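Local atomic coordinates of hypothetical protein PA3499 (Pseudomonas aeruginosa, PDB entry 2IG8), a protein that is of unknown function but belongs to the YjgF-like clan, in the endoribonuclease L-PSP family, and forms an assembly of three small alpha/beta chains. Residues 30-35 and 67-71; 56-61 and 123-128. All coordinates share one frame; numbering follows the deposited sequence.

Contact 1: residues 30-35 and 67-71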
ATOM      1  N   LEU B  30      14.565   1.503  -3.130  1.00 22.53           N
ATOM      2  CA  LEU B  30      14.082   2.409  -4.196  1.00 22.10           C
ATOM      3  C   LEU B  30      12.590   2.636  -4.038  1.00 21.52           C
ATOM      4  O   LEU B  30      11.777   1.774  -4.352  1.00 22.78           O
ATOM      5  CB  LEU B  30      14.379   1.885  -5.586  1.00 22.55           C
ATOM      6  CG  LEU B  30      14.165   2.924  -6.703  1.00 22.85           C
ATOM      7  CD1 LEU B  30      15.060   4.139  -6.501  1.00 22.32           C
ATOM      8  CD2 LEU B  30      14.402   2.267  -8.074  1.00 21.31           C
ATOM      9  N   VAL B  31      12.252   3.785  -3.497  1.00 20.62           N
ATOM     10  CA  VAL B  31      10.876   4.169  -3.265  1.00 20.56           C
ATOM     11  C   VAL B  31      10.386   4.825  -4.539  1.00 19.89           C
ATOM     12  O   VAL B  31      11.019   5.755  -5.042  1.00 20.91           O
ATOM     13  CB  VAL B  31      10.763   5.153  -2.089  1.00 20.42           C
ATOM     14  CG1 VAL B  31       9.303   5.566  -1.866  1.00 21.83           C
ATOM     15  CG2 VAL B  31      11.405   4.565  -0.799  1.00 20.73           C
ATOM     16  N   MET B  32       9.263   4.348  -5.053  1.00 19.33           N
ATOM     17  CA  MET B  32       8.758   4.790  -6.328  1.00 18.99           C
ATOM     18  C   MET B  32       7.316   5.217  -6.218  1.00 19.56           C
ATOM     19  O   MET B  32       6.531   4.601  -5.492  1.00 20.67           O
ATOM     20  CB  MET B  32       8.849   3.634  -7.357  1.00 18.50           C
ATOM     21  CG  MET B  32      10.280   3.238  -7.752  1.00 18.64           C
ATOM     22  SD  MET B  32      10.417   1.769  -8.857  1.00 13.77           S
ATOM     23  CE  MET B  32      10.650   0.513  -7.583  1.00 16.17           C
ATOM     24  N   SER B  33       6.957   6.235  -6.985  1.00 19.62           N
ATOM     25  CA  SER B  33       5.571   6.593  -7.176  1.00 19.34           C
ATOM     26  C   SER B  33       4.863   5.558  -8.015  1.00 19.99           C
ATOM     27  O   SER B  33       5.484   4.793  -8.757  1.00 18.49           O
ATOM     28  CB  SER B  33       5.454   7.971  -7.867  1.00 20.20           C
ATOM     29  OG  SER B  33       5.779   9.023  -6.955  1.00 19.17           O
ATOM     30  N   GLY B  34       3.542   5.568  -7.929  1.00 20.93           N
ATOM     31  CA  GLY B  34       2.724   4.723  -8.766  1.00 21.23           C
ATOM     32  C   GLY B  34       2.952   5.076 -10.219  1.00 21.05           C
ATOM     33  O   GLY B  34       3.005   6.262 -10.585  1.00 22.11           O
ATOM     34  N   MET B  35       3.122   4.049 -11.034  1.00 21.18           N
ATOM     35  CA  MET B  35       3.391   4.218 -12.453  1.00 20.91           C
ATOM     36  C   MET B  35       2.197   3.803 -13.318  1.00 20.78           C
ATOM     37  O   MET B  35       1.480   2.848 -13.011  1.00 20.04           O
ATOM     38  CB  MET B  35       4.654   3.441 -12.843  1.00 20.77           C
ATOM     39  CG  MET B  35       5.983   4.078 -12.335  1.00 21.48           C
ATOM     40  SD  MET B  35       6.462   5.644 -13.111  1.00 15.76           S
ATOM     41  CE  MET B  35       6.326   6.752 -11.672  1.00 20.56           C
ATOM     42  N   LEU B  67      13.171   3.289 -13.905  1.00 20.66           N
ATOM     43  CA  LEU B  67      13.520   3.864 -12.606  1.00 20.97           C
ATOM     44  C   LEU B  67      14.601   3.028 -11.913  1.00 21.10           C
ATOM     45  O   LEU B  67      15.593   3.579 -11.414  1.00 21.01           O
ATOM     46  CB  LEU B  67      12.291   4.017 -11.707  1.00 20.56           C
ATOM     47  CG  LEU B  67      11.212   4.994 -12.183  1.00 20.80           C
ATOM     48  CD1 LEU B  67       9.920   4.840 -11.354  1.00 21.50           C
ATOM     49  CD2 LEU B  67      11.721   6.416 -12.202  1.00 21.55           C
ATOM     50  N   LEU B  68      14.417   1.707 -11.908  1.00 21.53           N
ATOM     51  CA  LEU B  68      15.400   0.789 -11.315  1.00 21.86           C
ATOM     52  C   LEU B  68      16.779   0.976 -11.932  1.00 21.94           C
ATOM     53  O   LEU B  68      17.780   1.068 -11.217  1.00 21.39           O
ATOM     54  CB  LEU B  68      14.964  -0.662 -11.487  1.00 21.61           C
ATOM     55  CG  LEU B  68      13.852  -1.154 -10.561  1.00 22.16           C
ATOM     56  CD1 LEU B  68      13.194  -2.439 -11.097  1.00 24.45           C
ATOM     57  CD2 LEU B  68      14.380  -1.329  -9.112  1.00 23.60           C
ATOM     58  N   GLU B  69      16.822   1.006 -13.258  1.00 22.86           N
ATOM     59  CA  GLU B  69      18.067   1.234 -13.997  1.00 23.92           C
ATOM     60  C   GLU B  69      18.690   2.594 -13.731  1.00 23.81           C
ATOM     61  O   GLU B  69      19.910   2.697 -13.612  1.00 23.45           O
ATOM     62  CB  GLU B  69      17.866   0.972 -15.494  1.00 24.37           C
ATOM     63  CG  GLU B  69      17.670  -0.519 -15.737  1.00 25.90           C
ATOM     64  CD  GLU B  69      17.480  -0.911 -17.189  1.00 28.37           C
ATOM     65  OE1 GLU B  69      17.306  -0.020 -18.047  1.00 34.10           O
ATOM     66  OE2 GLU B  69      17.491  -2.139 -17.462  1.00 33.96           O
ATOM     67  N   ALA B  70      17.867   3.625 -13.587  1.00 23.09           N
ATOM     68  CA  ALA B  70      18.372   4.943 -13.261  1.00 23.12           C
ATOM     69  C   ALA B  70      19.093   4.934 -11.907  1.00 22.91           C
ATOM     70  O   ALA B  70      20.020   5.710 -11.694  1.00 22.23           O
ATOM     71  CB  ALA B  70      17.253   5.987 -13.286  1.00 22.60           C
ATOM     72  N   ALA B  71      18.679   4.040 -11.016  1.00 22.86           N
ATOM     73  CA  ALA B  71      19.300   3.890  -9.689  1.00 23.46           C
ATOM     74  C   ALA B  71      20.423   2.837  -9.663  1.00 23.91           C
ATOM     75  O   ALA B  71      20.990   2.571  -8.605  1.00 24.55           O
ATOM     76  CB  ALA B  71      18.222   3.533  -8.651  1.00 22.91           C
TER

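Contact 2: residues 56-61 and 123-128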
ATOM      1  N   GLN B  56      -0.822  -2.058 -21.455  1.00 18.27           N
ATOM      2  CA  GLN B  56      -0.615  -1.032 -20.460  1.00 18.16           C
ATOM      3  C   GLN B  56       0.279  -1.550 -19.325  1.00 18.50           C
ATOM      4  O   GLN B  56       1.178  -0.840 -18.880  1.00 18.11           O
ATOM      5  CB  GLN B  56      -1.924  -0.485 -19.905  1.00 17.87           C
ATOM      6  CG  GLN B  56      -2.750   0.365 -20.907  1.00 18.74           C
ATOM      7  CD  GLN B  56      -3.829   1.201 -20.276  1.00 17.92           C
ATOM      8  OE1 GLN B  56      -3.710   1.627 -19.127  1.00 18.80           O
ATOM      9  NE2 GLN B  56      -4.899   1.497 -21.061  1.00 15.89           N
ATOM     10  N   ALA B  57       0.019  -2.761 -18.849  1.00 18.17           N
ATOM     11  CA  ALA B  57       0.799  -3.286 -17.718  1.00 18.60           C
ATOM     12  C   ALA B  57       2.276  -3.413 -18.110  1.00 18.92           C
ATOM     13  O   ALA B  57       3.154  -3.087 -17.332  1.00 19.09           O
ATOM     14  CB  ALA B  57       0.236  -4.607 -17.224  1.00 17.86           C
ATOM     15  N   LEU B  58       2.539  -3.809 -19.339  1.00 18.70           N
ATOM     16  CA  LEU B  58       3.919  -3.879 -19.832  1.00 18.91           C
ATOM     17  C   LEU B  58       4.617  -2.516 -19.936  1.00 18.52           C
ATOM     18  O   LEU B  58       5.818  -2.401 -19.647  1.00 18.31           O
ATOM     19  CB  LEU B  58       3.981  -4.599 -21.174  1.00 18.82           C
ATOM     20  CG  LEU B  58       3.817  -6.128 -21.208  1.00 20.41           C
ATOM     21  CD1 LEU B  58       3.763  -6.629 -22.645  1.00 20.04           C
ATOM     22  CD2 LEU B  58       4.910  -6.812 -20.410  1.00 21.28           C
ATOM     23  N   VAL B  59       3.902  -1.494 -20.411  1.00 18.32           N
ATOM     24  CA  VAL B  59       4.432  -0.140 -20.409  1.00 18.76           C
ATOM     25  C   VAL B  59       4.758   0.302 -18.986  1.00 18.45           C
ATOM     26  O   VAL B  59       5.831   0.865 -18.753  1.00 18.09           O
ATOM     27  CB  VAL B  59       3.460   0.878 -21.085  1.00 19.04           C
ATOM     28  CG1 VAL B  59       3.874   2.336 -20.782  1.00 20.21           C
ATOM     29  CG2 VAL B  59       3.353   0.586 -22.606  1.00 19.36           C
ATOM     30  N   VAL B  60       3.846   0.028 -18.048  1.00 18.73           N
ATOM     31  CA  VAL B  60       4.029   0.369 -16.645  1.00 18.94           C
ATOM     32  C   VAL B  60       5.258  -0.324 -16.078  1.00 19.25           C
ATOM     33  O   VAL B  60       6.118   0.340 -15.503  1.00 19.38           O
ATOM     34  CB  VAL B  60       2.775   0.022 -15.784  1.00 19.29           C
ATOM     35  CG1 VAL B  60       3.088   0.106 -14.257  1.00 18.58           C
ATOM     36  CG2 VAL B  60       1.631   0.983 -16.127  1.00 18.20           C
ATOM     37  N   LEU B  61       5.355  -1.649 -16.272  1.00 19.71           N
ATOM     38  CA  LEU B  61       6.529  -2.392 -15.814  1.00 19.90           C
ATOM     39  C   LEU B  61       7.837  -1.888 -16.467  1.00 20.09           C
ATOM     40  O   LEU B  61       8.854  -1.789 -15.795  1.00 19.05           O
ATOM     41  CB  LEU B  61       6.331  -3.923 -15.993  1.00 20.40           C
ATOM     42  CG  LEU B  61       5.227  -4.540 -15.104  1.00 20.98           C
ATOM     43  CD1 LEU B  61       4.848  -5.970 -15.567  1.00 23.25           C
ATOM     44  CD2 LEU B  61       5.639  -4.511 -13.592  1.00 22.29           C
ATOM     45  N   GLU B 123      -7.939   7.231 -19.874  1.00 20.24           N
ATOM     46  CA  GLU B 123      -7.496   6.132 -20.756  1.00 20.06           C
ATOM     47  C   GLU B 123      -6.861   4.965 -19.988  1.00 19.81           C
ATOM     48  O   GLU B 123      -6.652   3.878 -20.562  1.00 20.23           O
ATOM     49  CB  GLU B 123      -6.494   6.640 -21.794  1.00 19.85           C
ATOM     50  CG  GLU B 123      -7.025   7.747 -22.685  1.00 19.88           C
ATOM     51  CD  GLU B 123      -6.783   9.157 -22.155  1.00 23.37           C
ATOM     52  OE1 GLU B 123      -6.512   9.357 -20.950  1.00 21.23           O
ATOM     53  OE2 GLU B 123      -6.863  10.080 -22.986  1.00 23.15           O
ATOM     54  N   LEU B 124      -6.538   5.184 -18.709  1.00 19.62           N
ATOM     55  CA  LEU B 124      -5.817   4.202 -17.901  1.00 19.60           C
ATOM     56  C   LEU B 124      -6.689   3.016 -17.466  1.00 19.65           C
ATOM     57  O   LEU B 124      -7.859   3.181 -17.060  1.00 19.04           O
ATOM     58  CB  LEU B 124      -5.205   4.862 -16.662  1.00 19.29           C
ATOM     59  CG  LEU B 124      -4.190   5.993 -16.892  1.00 19.71           C
ATOM     60  CD1 LEU B 124      -3.634   6.486 -15.525  1.00 18.09           C
ATOM     61  CD2 LEU B 124      -3.070   5.567 -17.848  1.00 19.52           C
ATOM     62  N   LEU B 125      -6.106   1.826 -17.556  1.00 19.25           N
ATOM     63  CA  LEU B 125      -6.687   0.585 -17.050  1.00 19.28           C
ATOM     64  C   LEU B 125      -5.926   0.037 -15.833  1.00 19.50           C
ATOM     65  O   LEU B 125      -6.436  -0.839 -15.152  1.00 19.07           O
ATOM     66  CB  LEU B 125      -6.659  -0.501 -18.141  1.00 19.56           C
ATOM     67  CG  LEU B 125      -7.553  -0.274 -19.350  1.00 19.48           C
ATOM     68  CD1 LEU B 125      -7.244  -1.328 -20.473  1.00 18.05           C
ATOM     69  CD2 LEU B 125      -9.004  -0.277 -18.895  1.00 21.21           C
ATOM     70  N   VAL B 126      -4.707   0.533 -15.589  1.00 19.90           N
ATOM     71  CA  VAL B 126      -3.855  -0.005 -14.521  1.00 19.74           C
ATOM     72  C   VAL B 126      -2.830   1.007 -14.018  1.00 20.54           C
ATOM     73  O   VAL B 126      -2.335   1.869 -14.761  1.00 19.37           O
ATOM     74  CB  VAL B 126      -3.175  -1.352 -14.963  1.00 20.17           C
ATOM     75  CG1 VAL B 126      -2.192  -1.125 -16.139  1.00 18.79           C
ATOM     76  CG2 VAL B 126      -2.440  -2.045 -13.792  1.00 19.96           C
ATOM     77  N   GLU B 127      -2.547   0.917 -12.720  1.00 20.45           N
ATOM     78  CA  GLU B 127      -1.461   1.633 -12.092  1.00 20.81           C
ATOM     79  C   GLU B 127      -0.775   0.637 -11.151  1.00 21.49           C
ATOM     80  O   GLU B 127      -1.445  -0.169 -10.506  1.00 21.66           O
ATOM     81  CB  GLU B 127      -1.987   2.852 -11.325  1.00 21.13           C
ATOM     82  CG  GLU B 127      -0.920   3.588 -10.554  1.00 21.38           C
ATOM     83  CD  GLU B 127      -1.211   5.085 -10.354  1.00 23.62           C
ATOM     84  OE1 GLU B 127      -2.238   5.605 -10.833  1.00 27.93           O
ATOM     85  OE2 GLU B 127      -0.375   5.744  -9.722  1.00 26.70           O
ATOM     86  N   ILE B 128       0.551   0.672 -11.126  1.00 21.10           N
ATOM     87  CA  ILE B 128       1.298  -0.220 -10.265  1.00 22.33           C
ATOM     88  C   ILE B 128       2.220   0.548  -9.339  1.00 22.70           C
ATOM     89  O   ILE B 128       2.984   1.430  -9.774  1.00 22.85           O
ATOM     90  CB  ILE B 128       2.090  -1.258 -11.073  1.00 21.84           C
ATOM     91  CG1 ILE B 128       1.130  -2.102 -11.935  1.00 21.34           C
ATOM     92  CG2 ILE B 128       2.943  -2.105 -10.110  1.00 20.54           C
ATOM     93  CD1 ILE B 128       1.806  -3.161 -12.882  1.00 23.06           C
TER
HETATM   94  O   HOH W   1      -1.625   2.325 -17.269  1.00 14.09           O

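Contact 1: residues 30-35 and 67-71
L30 and L68 meet because the leucine of the strand turns its CG anti to the backbone N (chi1 -168°), which places CD2 against the last turn of helix 53-70, where it meets L68 CD2. This is helix-on-sheet packing in the YjgF-like alpha/beta fold, and it illustrates a joint held by apolar packing, with no hydrogen bond between 30-35 and 67-71. The two leucines cross obliquely, L30 CD2 lying 3.7 Å from L68 CD2 and equally close to the L68 CA. The other branch of L30, CD1, lies 3.9 Å from the CB of A71, which CD2 also approaches, just where the helix has ended.

L67 touches two methionines, M32 and M35. M32 slides past it in the opposite sense, its CG 4.0 Å from L67 CD1 and its SD 4.1 Å from L67 CB. The bend of M32 at chi3 (-94°) brings CE within 4.4 Å of L68 CD2. M35, folded at both chi2 and chi3, instead comes tip to tip with L67. All six touching residues are buried, and M32 also touches A130 and A132 of the neighbouring strand 126-133. The same methyl, L67 CD1, thus serves both methionines, standing 4.0 Å from M35 SD and 4.1 Å from M35 CE.

Contact 2: residues 56-61 and 123-128
Q56 joins helix 53-70 to the loop that leads into strand 126-133, and its side chain shows how one amide can bind a loop through both of its ends. At the base, CB packs 3.8 Å from V126 CG1. With CG anti to its own carbonyl carbon (chi1 -70°) and the chain extended beyond, CD is carried to the backbone of 123-125. There OE1 accepts a nearly straight bond from L125 N, 2.9 Å long with 169° at the hydrogen; the donor lies somewhat out of the carbonyl plane. A water also donates to OE1 and to V126 O, so the oxygen takes two bonds, one direct and one that reaches the strand. On the other branch NE2 donates to E123 O at 3.0 Å, a more bent bond, and gives another to L51 O. Bonds at both ends of the amide restrain its rotation. L125 crosses this chain at about a right angle, its CG 3.6 Å from NE2.

One turn further along, the contact is wholly apolar. V60 CG1, anti to the backbone N, meets I128 CB at 3.6 Å, and L61 CD2 touches I128 CD1 at 4.1 Å.

The short helical and strand segments run in the same general direction, their axes 26° apart and 8.4 Å at closest approach. V126 and I128 also touch strand 78-85, next to theirs in the sheet, while A57 and L61 pack on helix 91-101, and Q56 and L124 reach T41 of helix 40-46.

Overall arrangement
After strands 4-6 and 23-26 the chain forms strand 29-36, then passes through helix 40-46 into helix 53-70. Contact 1 closes that first, largely helical loop by bringing the end of the long helix back to the strand. Contact 2 starts from an earlier part of the same helix and closes a longer loop, through strand 78-85, helix 91-101 and strand 110-115, at strand 126-133. The two loops therefore cross rather than nest. Their centres lie 15 Å apart, on opposite sides of the chain's centre, yet they meet where M35 N probably bonds to I128 O: strands 29-36 and 126-133 are antiparallel neighbours, and one helix spans both.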